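Local coordinates for dipeptidase AC. Metallo peptidase. MEROPS family M19 (Rhodobacter sphaeroides, PDB 3LY0), which probably hydrolyses dipeptides as a zinc-dependent peptidase, and here holds a phosphinate mimic of L-Ala-D-Ala at a two-zinc site, at residues Asp15-Leu20 / Phe55-Pro60; Thr37-Leu42 / Asp306-Thr311; Met136-Ala141 / Leu157-Leu162. All blocks are in the same frame, centred on the assembly; numbering follows the deposited sequence.

Contact 1. Residues Asp15-Leu20 / Phe55-Pro60; sequences DFLLRL and FAIYVP. With ZN (zinc ion), chain D; LY0 ((2R)-3-[(R)-[(1R)-1-aminoethyl](hydroxy)phosphoryl]-2-methylpropanoic acid), chain C.
Asp15 OD1 is gripped from two sides: it binds the zinc ion of chain D at 2.3 Å and accepts a hydrogen bond from water 1, which donates a second one to Ala56 O. The contact lies at the C-terminal end of strand 50-57 in the TIM-barrel-like fold of the M19 peptidases, where helix 16-22 sets off beside the metal site that His13 and Glu139 also serve. Asp15 chelates, OD2 standing 2.2 Å from the same zinc. The bare methyl of Ala56 fits beside the metal-bound Asp15 OD1, 3.6 Å away, where His13 and Glu139 also crowd in. No direct hydrogen bond joins the helix start to the strand, but water 2 accepts one from Leu17 N at 2.9 Å. The rest of the packing is largely apolar. Leu17 CG lies anti to the carbonyl carbon (chi1 -70°), which brings CD1 against Ile57 CG1 at 4.0 Å. Leu18 CD2 meets the edge of the Tyr58 ring. One face of Tyr58 takes the inhibitor amine N1, 3.4 Å above the ring plane, and the Tyr58 OH is hydrogen-bonded to His65. Leu18 CD1 presses on Pro60 CG at 3.5 Å, a tight carbon pair.

Contact 2. Residues Thr37-Leu42 / Asp306-Thr311; sequences TGHLDL and DFDGAT. With LY0 ((2R)-3-[(R)-[(1R)-1-aminoethyl](hydroxy)phosphoryl]-2-methylpropanoic acid), chain C.
His39 reaches across to the loop 306-311 with its whole side chain. Its CB packs on Phe307 CD1 at 3.7 Å; CG, anti to the carbonyl carbon (chi1 -68°), turns the ring edge-on to the Phe307-Asp308 backbone. There ND1 accepts a hydrogen bond from Asp308 N, 2.8 Å long and nearly straight (175°), although the donor sits 23° out of the imidazole plane. Histidine suits the place because an unprotonated ND1 can accept from a backbone N-H. Ala310 O lies in the ring plane at its edge, 3.1 Å from CE1. The Asp308 carboxylate accepts hydrogen bonds from two amides: His39 N meets OD1 at 2.7 Å on its syn side, well out of the carboxylate plane, and Leu40 N gives OD2 a weak bond. Loop 306-311 follows strand 301-303 of the TIM-barrel-like fold and lines the ligand pocket; 37-42 links helices 27-32 and 42-48. Asp308 OD2 also forms a salt bridge with Arg19, a positive partner that would favour the ionised acid. Gly38, at positive phi, passes with its CA 3.3 Å from Asp308 OD1, where a side chain would collide. Leu40 CD1 lies 3.5 Å from Phe307 CB. At the pocket side, Asp306 OD1 approaches the inhibitor's O31 to 2.7 Å.

Contact 3. Residues Met136-Ala141 / Leu157-Leu162; sequences MHMEGA and LGLRSL. With ZN (zinc ion), chain D; ZN (zinc ion), chain E; LY0 ((2R)-3-[(R)-[(1R)-1-aminoethyl](hydroxy)phosphoryl]-2-methylpropanoic acid), chain C.
Strands 132-139 and 159-163 are the two parallel strands of a beta-alpha-beta unit, joined by helix 149-157, within the TIM-barrel-like fold. Their pairing places Glu139 at the strand's C-terminal end, beside the two zinc ions. Gly158 ends the helix in a Schellman motif, its positive phi suiting glycine, and the chain then enters the second strand. Arg160 N gives Met136 O a straight bond of 3.1 Å lying in the carbonyl plane, and Met138 N bonds Ser161 O at 3.0 Å. Water 3 links Met136 N to Gly158 O at the start of the second strand. On the face bearing His137 and Ser161, the imidazole and hydroxyl are joined at 2.7 Å between His137 ND1 and Ser161 OG; the oxygen lies near the ring plane, at the edge, and either atom could donate. Serine is short enough to hold the ring from the adjacent strand. On the other face Met138 and Leu162 lie side by side, pointing the same way, with a tight 3.4 Å between Met138 CB and Leu162 CD1. Ala141 CB adds its methyl to that same leucine carbon. Met136 crosses Leu157 at about a right angle, sulfur SD touching CD1 at 3.6 Å, a flexible thioether that can bend (chi3 -57°) against Leu157 at the helix end. Glu139, extended beyond CG, sends OE1 to the zinc of chain D and OE2 to that of chain E, each at 2.1 Å. One carboxylate thus gives an oxygen to each metal and so ties their spacing to the end of strand 132-139.

Overall arrangement
Contacts 1 and 3 are buried and share a sheet: strands 50-57 and 132-139 are neighbours, with Ile57 N bonded to His137 O and Ile57 O to Glu139 N. Contact 2 is only partly buried and joins two loops that lack regular structure. The chemistry follows the setting: direct strand bonding and a bridging Glu139 in contact 3, water bridges, aliphatic packing and a chelating Asp15 in contact 1, carboxylate-to-amide bonds in contact 2. Arg19 connects contacts 1 and 2 through Leu40 O, as does Asp15 N through Phe307 O. Contacts 2 and 3 do not touch, their centres about 19 Å apart, yet all three reach the inhibitor, and contacts 1 and 3 share the zinc of chain D.

Contact 1. Residues Asp15-Leu20 / Phe55-Pro60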
loop_
_atom_site.group_PDB
_atom_site.type_symbol
_atom_site.label_atom_id
_atom_site.label_comp_id
_atom_site.label_asym_id
_atom_site.label_seq_id
_atom_site.Cartn_x
_atom_site.Cartn_y
_atom_site.Cartn_z
ATOM N N ASP A 15 0.581 6.615 3.240
ATOM C CA ASP A 15 -0.543 7.305 3.847
ATOM C C ASP A 15 -0.246 8.770 4.155
ATOM O O ASP A 15 -0.773 9.329 5.111
ATOM C CB ASP A 15 -0.988 6.565 5.107
ATOM C CG ASP A 15 -1.560 5.201 4.793
ATOM O OD1 ASP A 15 -2.628 5.134 4.146
ATOM O OD2 ASP A 15 -0.945 4.187 5.164
ATOM N N PHE A 16 0.584 9.399 3.329
ATOM C CA PHE A 16 0.848 10.818 3.507
ATOM C C PHE A 16 -0.434 11.651 3.558
ATOM O O PHE A 16 -0.506 12.624 4.302
ATOM C CB PHE A 16 1.760 11.339 2.402
ATOM C CG PHE A 16 2.083 12.794 2.530
ATOM C CD1 PHE A 16 1.514 13.711 1.668
ATOM C CD2 PHE A 16 2.929 13.241 3.534
ATOM C CE1 PHE A 16 1.801 15.060 1.780
ATOM C CE2 PHE A 16 3.218 14.584 3.664
ATOM C CZ PHE A 16 2.656 15.497 2.781
ATOM N N LEU A 17 -1.446 11.280 2.779
ATOM C CA LEU A 17 -2.680 12.061 2.753
ATOM C C LEU A 17 -3.348 12.121 4.129
ATOM O O LEU A 17 -4.053 13.079 4.439
ATOM C CB LEU A 17 -3.659 11.518 1.705
ATOM C CG LEU A 17 -3.261 11.743 0.243
ATOM C CD1 LEU A 17 -4.188 10.970 -0.665
ATOM C CD2 LEU A 17 -3.281 13.242 -0.106
ATOM N N LEU A 18 -3.123 11.107 4.959
ATOM C CA LEU A 18 -3.710 11.124 6.288
ATOM C C LEU A 18 -3.158 12.293 7.095
ATOM O O LEU A 18 -3.852 12.876 7.933
ATOM C CB LEU A 18 -3.458 9.789 7.004
ATOM C CG LEU A 18 -4.151 9.574 8.348
ATOM C CD1 LEU A 18 -5.655 9.476 8.183
ATOM C CD2 LEU A 18 -3.600 8.303 8.993
ATOM N N ARG A 19 -1.911 12.660 6.832
ATOM C CA ARG A 19 -1.320 13.777 7.553
ATOM C C ARG A 19 -1.935 15.101 7.143
ATOM O O ARG A 19 -2.081 16.008 7.968
ATOM C CB ARG A 19 0.195 13.769 7.408
ATOM C CG ARG A 19 0.798 12.625 8.240
ATOM C CD ARG A 19 2.287 12.480 8.070
ATOM N NE ARG A 19 2.970 13.747 8.275
ATOM C CZ ARG A 19 4.089 14.086 7.656
ATOM N NH1 ARG A 19 4.660 13.240 6.802
ATOM N NH2 ARG A 19 4.630 15.272 7.885
ATOM N N LEU A 20 -2.328 15.205 5.880
ATOM C CA LEU A 20 -3.020 16.406 5.427
ATOM C C LEU A 20 -4.450 16.442 5.958
ATOM O O LEU A 20 -4.956 17.508 6.315
ATOM C CB LEU A 20 -2.980 16.527 3.899
ATOM C CG LEU A 20 -1.555 16.574 3.327
ATOM C CD1 LEU A 20 -1.553 16.838 1.835
ATOM C CD2 LEU A 20 -0.684 17.612 4.062
ATOM N N PHE A 55 -0.673 6.828 -3.540
ATOM C CA PHE A 55 -1.094 7.652 -2.408
ATOM C C PHE A 55 -2.488 7.219 -1.972
ATOM O O PHE A 55 -3.463 7.424 -2.689
ATOM C CB PHE A 55 -1.060 9.138 -2.801
ATOM C CG PHE A 55 0.332 9.691 -2.896
ATOM C CD1 PHE A 55 0.859 10.461 -1.865
ATOM C CD2 PHE A 55 1.124 9.406 -3.999
ATOM C CE1 PHE A 55 2.169 10.945 -1.934
ATOM C CE2 PHE A 55 2.434 9.875 -4.071
ATOM C CZ PHE A 55 2.947 10.646 -3.046
ATOM N N ALA A 56 -2.555 6.597 -0.802
ATOM C CA ALA A 56 -3.793 6.009 -0.322
ATOM C C ALA A 56 -4.747 7.022 0.273
ATOM O O ALA A 56 -4.361 7.869 1.088
ATOM C CB ALA A 56 -3.489 4.916 0.702
ATOM N N ILE A 57 -6.002 6.898 -0.145
ATOM C CA ILE A 57 -7.136 7.521 0.515
ATOM C C ILE A 57 -7.706 6.448 1.432
ATOM O O ILE A 57 -8.223 5.437 0.963
ATOM C CB ILE A 57 -8.188 7.943 -0.520
ATOM C CG1 ILE A 57 -7.631 9.047 -1.432
ATOM C CG2 ILE A 57 -9.494 8.363 0.164
ATOM C CD1 ILE A 57 -8.438 9.266 -2.678
ATOM N N TYR A 58 -7.588 6.663 2.737
ATOM C CA TYR A 58 -8.006 5.687 3.733
ATOM C C TYR A 58 -8.822 6.415 4.785
ATOM O O TYR A 58 -8.388 7.440 5.292
ATOM C CB TYR A 58 -6.775 5.001 4.346
ATOM C CG TYR A 58 -6.866 4.711 5.828
ATOM C CD1 TYR A 58 -7.585 3.620 6.309
ATOM C CD2 TYR A 58 -6.216 5.524 6.745
ATOM C CE1 TYR A 58 -7.667 3.365 7.667
ATOM C CE2 TYR A 58 -6.278 5.269 8.097
ATOM C CZ TYR A 58 -7.008 4.197 8.557
ATOM O OH TYR A 58 -7.057 3.959 9.916
ATOM N N VAL A 59 -10.010 5.892 5.085
ATOM C CA VAL A 59 -10.924 6.538 6.022
ATOM C C VAL A 59 -10.731 5.946 7.416
ATOM O O VAL A 59 -11.005 4.768 7.634
ATOM C CB VAL A 59 -12.397 6.352 5.574
ATOM C CG1 VAL A 59 -13.357 6.944 6.602
ATOM C CG2 VAL A 59 -12.614 6.969 4.209
ATOM N N PRO A 60 -10.240 6.756 8.371
ATOM C CA PRO A 60 -10.022 6.205 9.719
ATOM C C PRO A 60 -11.315 5.969 10.492
ATOM O O PRO A 60 -12.289 6.703 10.328
ATOM C CB PRO A 60 -9.215 7.302 10.424
ATOM C CG PRO A 60 -8.678 8.173 9.322
ATOM C CD PRO A 60 -9.683 8.108 8.221
HETATM ZN ZN ZN D . -2.561 2.887 4.377
HETATM P P LY0 C . -2.259 1.049 6.980
HETATM C C1 LY0 C . -3.676 2.633 8.793
HETATM N N1 LY0 C . -3.673 3.252 6.393
HETATM C C2 LY0 C . -2.911 2.677 7.488
HETATM C C4 LY0 C . -0.976 0.480 8.165
HETATM C C5 LY0 C . -1.130 -0.934 8.651
HETATM C C6 LY0 C . -1.396 -1.910 7.538
HETATM C C7 LY0 C . -0.076 -1.376 9.633
HETATM O O31 LY0 C . -1.701 1.254 5.592
HETATM O O32 LY0 C . -3.447 0.034 6.891
HETATM O O61 LY0 C . -1.835 -3.156 7.847
HETATM O O62 LY0 C . -1.256 -1.593 6.345
HETATM O O HOH W 1 -4.128 7.538 3.944
HETATM O O HOH W 2 -1.610 9.003 0.952
#

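Contact 2. Residues Thr37-Leu42 / Asp306-Thr311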
loop_
_atom_site.group_PDB
_atom_site.type_symbol
_atom_site.label_atom_id
_atom_site.label_comp_id
_atom_site.label_asym_id
_atom_site.label_seq_id
_atom_site.Cartn_x
_atom_site.Cartn_y
_atom_site.Cartn_z
ATOM N N THR A 37 8.054 15.981 11.153
ATOM C CA THR A 37 7.456 14.732 11.610
ATOM C C THR A 37 7.238 13.747 10.468
ATOM O O THR A 37 7.361 14.089 9.291
ATOM C CB THR A 37 6.095 14.960 12.310
ATOM O OG1 THR A 37 5.077 15.234 11.337
ATOM C CG2 THR A 37 6.176 16.118 13.297
ATOM N N GLY A 38 6.906 12.516 10.830
ATOM C CA GLY A 38 6.477 11.536 9.849
ATOM C C GLY A 38 7.569 11.102 8.893
ATOM O O GLY A 38 8.762 11.313 9.139
ATOM N N HIS A 39 7.150 10.492 7.790
ATOM C CA HIS A 39 8.069 9.808 6.892
ATOM C C HIS A 39 8.287 10.526 5.575
ATOM O O HIS A 39 9.359 10.417 4.983
ATOM C CB HIS A 39 7.559 8.404 6.580
ATOM C CG HIS A 39 7.588 7.472 7.745
ATOM N ND1 HIS A 39 6.737 6.395 7.849
ATOM C CD2 HIS A 39 8.370 7.447 8.852
ATOM C CE1 HIS A 39 6.991 5.746 8.972
ATOM N NE2 HIS A 39 7.981 6.362 9.597
ATOM N N LEU A 40 7.264 11.238 5.113
ATOM C CA LEU A 40 7.259 11.828 3.776
ATOM C C LEU A 40 7.001 13.330 3.779
ATOM O O LEU A 40 6.313 13.862 4.659
ATOM C CB LEU A 40 6.181 11.164 2.903
ATOM C CG LEU A 40 6.451 9.731 2.441
ATOM C CD1 LEU A 40 5.142 9.078 1.980
ATOM C CD2 LEU A 40 7.488 9.702 1.343
ATOM N N ASP A 41 7.557 13.992 2.765
ATOM C CA ASP A 41 7.194 15.335 2.328
ATOM C C ASP A 41 8.000 15.554 1.054
ATOM O O ASP A 41 8.859 14.736 0.724
ATOM C CB ASP A 41 7.476 16.410 3.392
ATOM C CG ASP A 41 8.866 16.303 3.986
ATOM O OD1 ASP A 41 9.845 16.484 3.233
ATOM O OD2 ASP A 41 8.971 16.044 5.213
ATOM N N LEU A 42 7.720 16.618 0.319
ATOM C CA LEU A 42 8.361 16.759 -0.987
ATOM C C LEU A 42 9.903 16.843 -0.911
ATOM O O LEU A 42 10.595 16.120 -1.633
ATOM C CB LEU A 42 7.747 17.917 -1.782
ATOM C CG LEU A 42 8.285 18.078 -3.209
ATOM C CD1 LEU A 42 8.227 16.768 -3.982
ATOM C CD2 LEU A 42 7.532 19.175 -3.938
ATOM N N ASP A 306 4.380 1.581 3.114
ATOM C CA ASP A 306 3.484 1.980 4.191
ATOM C C ASP A 306 4.054 3.198 4.916
ATOM O O ASP A 306 3.763 3.422 6.092
ATOM C CB ASP A 306 3.244 0.824 5.173
ATOM C CG ASP A 306 1.778 0.689 5.577
ATOM O OD1 ASP A 306 0.942 1.560 5.227
ATOM O OD2 ASP A 306 1.460 -0.311 6.250
ATOM N N PHE A 307 4.854 4.000 4.212
ATOM C CA PHE A 307 5.294 5.281 4.772
ATOM C C PHE A 307 4.094 6.079 5.296
ATOM O O PHE A 307 3.057 6.196 4.622
ATOM C CB PHE A 307 6.031 6.143 3.737
ATOM C CG PHE A 307 7.466 5.748 3.484
ATOM C CD1 PHE A 307 8.324 5.429 4.524
ATOM C CD2 PHE A 307 7.967 5.755 2.180
ATOM C CE1 PHE A 307 9.656 5.095 4.269
ATOM C CE2 PHE A 307 9.288 5.418 1.923
ATOM C CZ PHE A 307 10.127 5.084 2.967
ATOM N N ASP A 308 4.258 6.627 6.501
ATOM C CA ASP A 308 3.241 7.417 7.205
ATOM C C ASP A 308 2.003 6.634 7.639
ATOM O O ASP A 308 1.048 7.213 8.159
ATOM C CB ASP A 308 2.895 8.695 6.435
ATOM C CG ASP A 308 3.952 9.777 6.610
ATOM O OD1 ASP A 308 4.466 9.907 7.740
ATOM O OD2 ASP A 308 4.270 10.484 5.632
ATOM N N GLY A 309 2.040 5.315 7.465
ATOM C CA GLY A 309 0.959 4.456 7.927
ATOM C C GLY A 309 1.333 3.495 9.047
ATOM O O GLY A 309 0.453 2.932 9.690
ATOM N N ALA A 310 2.627 3.310 9.296
ATOM C CA ALA A 310 3.100 2.317 10.260
ATOM C C ALA A 310 4.476 2.681 10.796
ATOM O O ALA A 310 5.190 3.477 10.202
ATOM C CB ALA A 310 3.156 0.951 9.598
ATOM N N THR A 311 4.859 2.072 11.912
ATOM C CA THR A 311 6.237 2.182 12.386
ATOM C C THR A 311 7.121 1.312 11.496
ATOM O O THR A 311 6.770 0.165 11.211
ATOM C CB THR A 311 6.370 1.701 13.839
ATOM O OG1 THR A 311 5.531 2.509 14.674
ATOM C CG2 THR A 311 7.817 1.822 14.315
HETATM P P LY0 C . -2.259 1.049 6.980
HETATM C C1 LY0 C . -3.676 2.633 8.793
HETATM N N1 LY0 C . -3.673 3.252 6.393
HETATM C C2 LY0 C . -2.911 2.677 7.488
HETATM C C4 LY0 C . -0.976 0.480 8.165
HETATM C C5 LY0 C . -1.130 -0.934 8.651
HETATM C C6 LY0 C . -1.396 -1.910 7.538
HETATM C C7 LY0 C . -0.076 -1.376 9.633
HETATM O O31 LY0 C . -1.701 1.254 5.592
HETATM O O32 LY0 C . -3.447 0.034 6.891
HETATM O O61 LY0 C . -1.835 -3.156 7.847
HETATM O O62 LY0 C . -1.256 -1.593 6.345
#

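Contact 3. Residues Met136-Ala141 / Leu157-Leu162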
loop_
_atom_site.group_PDB
_atom_site.type_symbol
_atom_site.label_atom_id
_atom_site.label_comp_id
_atom_site.label_asym_id
_atom_site.label_seq_id
_atom_site.Cartn_x
_atom_site.Cartn_y
_atom_site.Cartn_z
ATOM N N MET A 136 -3.607 7.883 -7.521
ATOM C CA MET A 136 -4.731 7.949 -6.579
ATOM C C MET A 136 -5.263 6.546 -6.274
ATOM O O MET A 136 -5.730 5.829 -7.172
ATOM C CB MET A 136 -5.843 8.849 -7.136
ATOM C CG MET A 136 -7.015 9.066 -6.173
ATOM S SD MET A 136 -8.412 10.060 -6.852
ATOM C CE MET A 136 -7.564 11.585 -7.311
ATOM N N HIS A 137 -5.197 6.182 -4.997
ATOM C CA HIS A 137 -5.517 4.845 -4.521
ATOM C C HIS A 137 -6.537 4.950 -3.406
ATOM O O HIS A 137 -6.459 5.859 -2.583
ATOM C CB HIS A 137 -4.250 4.180 -3.968
ATOM C CG HIS A 137 -4.502 2.875 -3.274
ATOM N ND1 HIS A 137 -4.658 1.690 -3.960
ATOM C CD2 HIS A 137 -4.629 2.574 -1.960
ATOM C CE1 HIS A 137 -4.860 0.711 -3.093
ATOM N NE2 HIS A 137 -4.848 1.220 -1.874
ATOM N N MET A 138 -7.492 4.024 -3.367
ATOM C CA MET A 138 -8.468 3.985 -2.282
ATOM C C MET A 138 -8.240 2.714 -1.465
ATOM O O MET A 138 -8.306 1.615 -2.000
ATOM C CB MET A 138 -9.884 4.010 -2.890
ATOM C CG MET A 138 -11.048 4.002 -1.908
ATOM S SD MET A 138 -12.631 4.434 -2.707
ATOM C CE MET A 138 -12.204 6.036 -3.315
ATOM N N GLU A 139 -7.936 2.871 -0.179
ATOM C CA GLU A 139 -7.661 1.742 0.702
ATOM C C GLU A 139 -8.909 1.494 1.521
ATOM O O GLU A 139 -9.120 2.146 2.543
ATOM C CB GLU A 139 -6.489 2.072 1.626
ATOM C CG GLU A 139 -6.190 0.976 2.650
ATOM C CD GLU A 139 -4.878 1.200 3.390
ATOM O OE1 GLU A 139 -4.458 2.363 3.544
ATOM O OE2 GLU A 139 -4.259 0.217 3.813
ATOM N N GLY A 140 -9.725 0.539 1.078
ATOM C CA GLY A 140 -11.058 0.335 1.636
ATOM C C GLY A 140 -12.034 1.124 0.795
ATOM O O GLY A 140 -11.817 2.305 0.522
ATOM N N ALA A 141 -13.098 0.469 0.347
ATOM C CA ALA A 141 -13.992 1.074 -0.627
ATOM C C ALA A 141 -15.293 1.610 -0.022
ATOM O O ALA A 141 -16.316 1.653 -0.708
ATOM C CB ALA A 141 -14.285 0.085 -1.742
ATOM N N LEU A 157 -12.387 11.153 -11.915
ATOM C CA LEU A 157 -11.499 12.173 -11.374
ATOM C C LEU A 157 -10.075 11.690 -11.070
ATOM O O LEU A 157 -9.252 12.459 -10.567
ATOM C CB LEU A 157 -12.143 12.900 -10.185
ATOM C CG LEU A 157 -12.588 12.076 -8.984
ATOM C CD1 LEU A 157 -11.381 11.639 -8.177
ATOM C CD2 LEU A 157 -13.501 12.912 -8.117
ATOM N N GLY A 158 -9.780 10.429 -11.391
ATOM C CA GLY A 158 -8.406 9.960 -11.379
ATOM C C GLY A 158 -8.106 8.704 -10.581
ATOM O O GLY A 158 -6.961 8.270 -10.535
ATOM N N LEU A 159 -9.109 8.112 -9.947
ATOM C CA LEU A 159 -8.850 6.903 -9.169
ATOM C C LEU A 159 -8.380 5.783 -10.090
ATOM O O LEU A 159 -9.052 5.479 -11.088
ATOM C CB LEU A 159 -10.110 6.467 -8.428
ATOM C CG LEU A 159 -9.907 5.229 -7.551
ATOM C CD1 LEU A 159 -9.112 5.595 -6.304
ATOM C CD2 LEU A 159 -11.254 4.630 -7.182
ATOM N N ARG A 160 -7.251 5.148 -9.755
ATOM C CA ARG A 160 -6.731 4.079 -10.603
ATOM C C ARG A 160 -6.434 2.772 -9.872
ATOM O O ARG A 160 -6.026 1.789 -10.494
ATOM C CB ARG A 160 -5.482 4.550 -11.357
ATOM C CG ARG A 160 -5.751 5.633 -12.409
ATOM C CD ARG A 160 -6.562 5.086 -13.579
ATOM N NE ARG A 160 -6.854 6.085 -14.610
ATOM C CZ ARG A 160 -7.903 6.898 -14.583
ATOM N NH1 ARG A 160 -8.102 7.756 -15.579
ATOM N NH2 ARG A 160 -8.754 6.868 -13.570
ATOM N N SER A 161 -6.661 2.758 -8.561
ATOM C CA SER A 161 -6.318 1.616 -7.732
ATOM C C SER A 161 -7.251 1.585 -6.544
ATOM O O SER A 161 -7.573 2.628 -5.980
ATOM C CB SER A 161 -4.885 1.788 -7.232
ATOM O OG SER A 161 -4.469 0.668 -6.486
ATOM N N LEU A 162 -7.675 0.389 -6.150
ATOM C CA LEU A 162 -8.659 0.242 -5.092
ATOM C C LEU A 162 -8.473 -1.081 -4.354
ATOM O O LEU A 162 -8.465 -2.157 -4.966
ATOM C CB LEU A 162 -10.073 0.311 -5.703
ATOM C CG LEU A 162 -11.258 0.051 -4.780
ATOM C CD1 LEU A 162 -11.277 1.025 -3.621
ATOM C CD2 LEU A 162 -12.577 0.112 -5.551
HETATM ZN ZN ZN D . -2.561 2.887 4.377
HETATM ZN ZN ZN E . -2.761 -0.741 4.926
HETATM P P LY0 C . -2.259 1.049 6.980
HETATM C C1 LY0 C . -3.676 2.633 8.793
HETATM N N1 LY0 C . -3.673 3.252 6.393
HETATM C C2 LY0 C . -2.911 2.677 7.488
HETATM C C4 LY0 C . -0.976 0.480 8.165
HETATM C C5 LY0 C . -1.130 -0.934 8.651
HETATM C C6 LY0 C . -1.396 -1.910 7.538
HETATM C C7 LY0 C . -0.076 -1.376 9.633
HETATM O O31 LY0 C . -1.701 1.254 5.592
HETATM O O32 LY0 C . -3.447 0.034 6.891
HETATM O O61 LY0 C . -1.835 -3.156 7.847
HETATM O O62 LY0 C . -1.256 -1.593 6.345
HETATM O O HOH W 3 -4.224 8.127 -10.240
#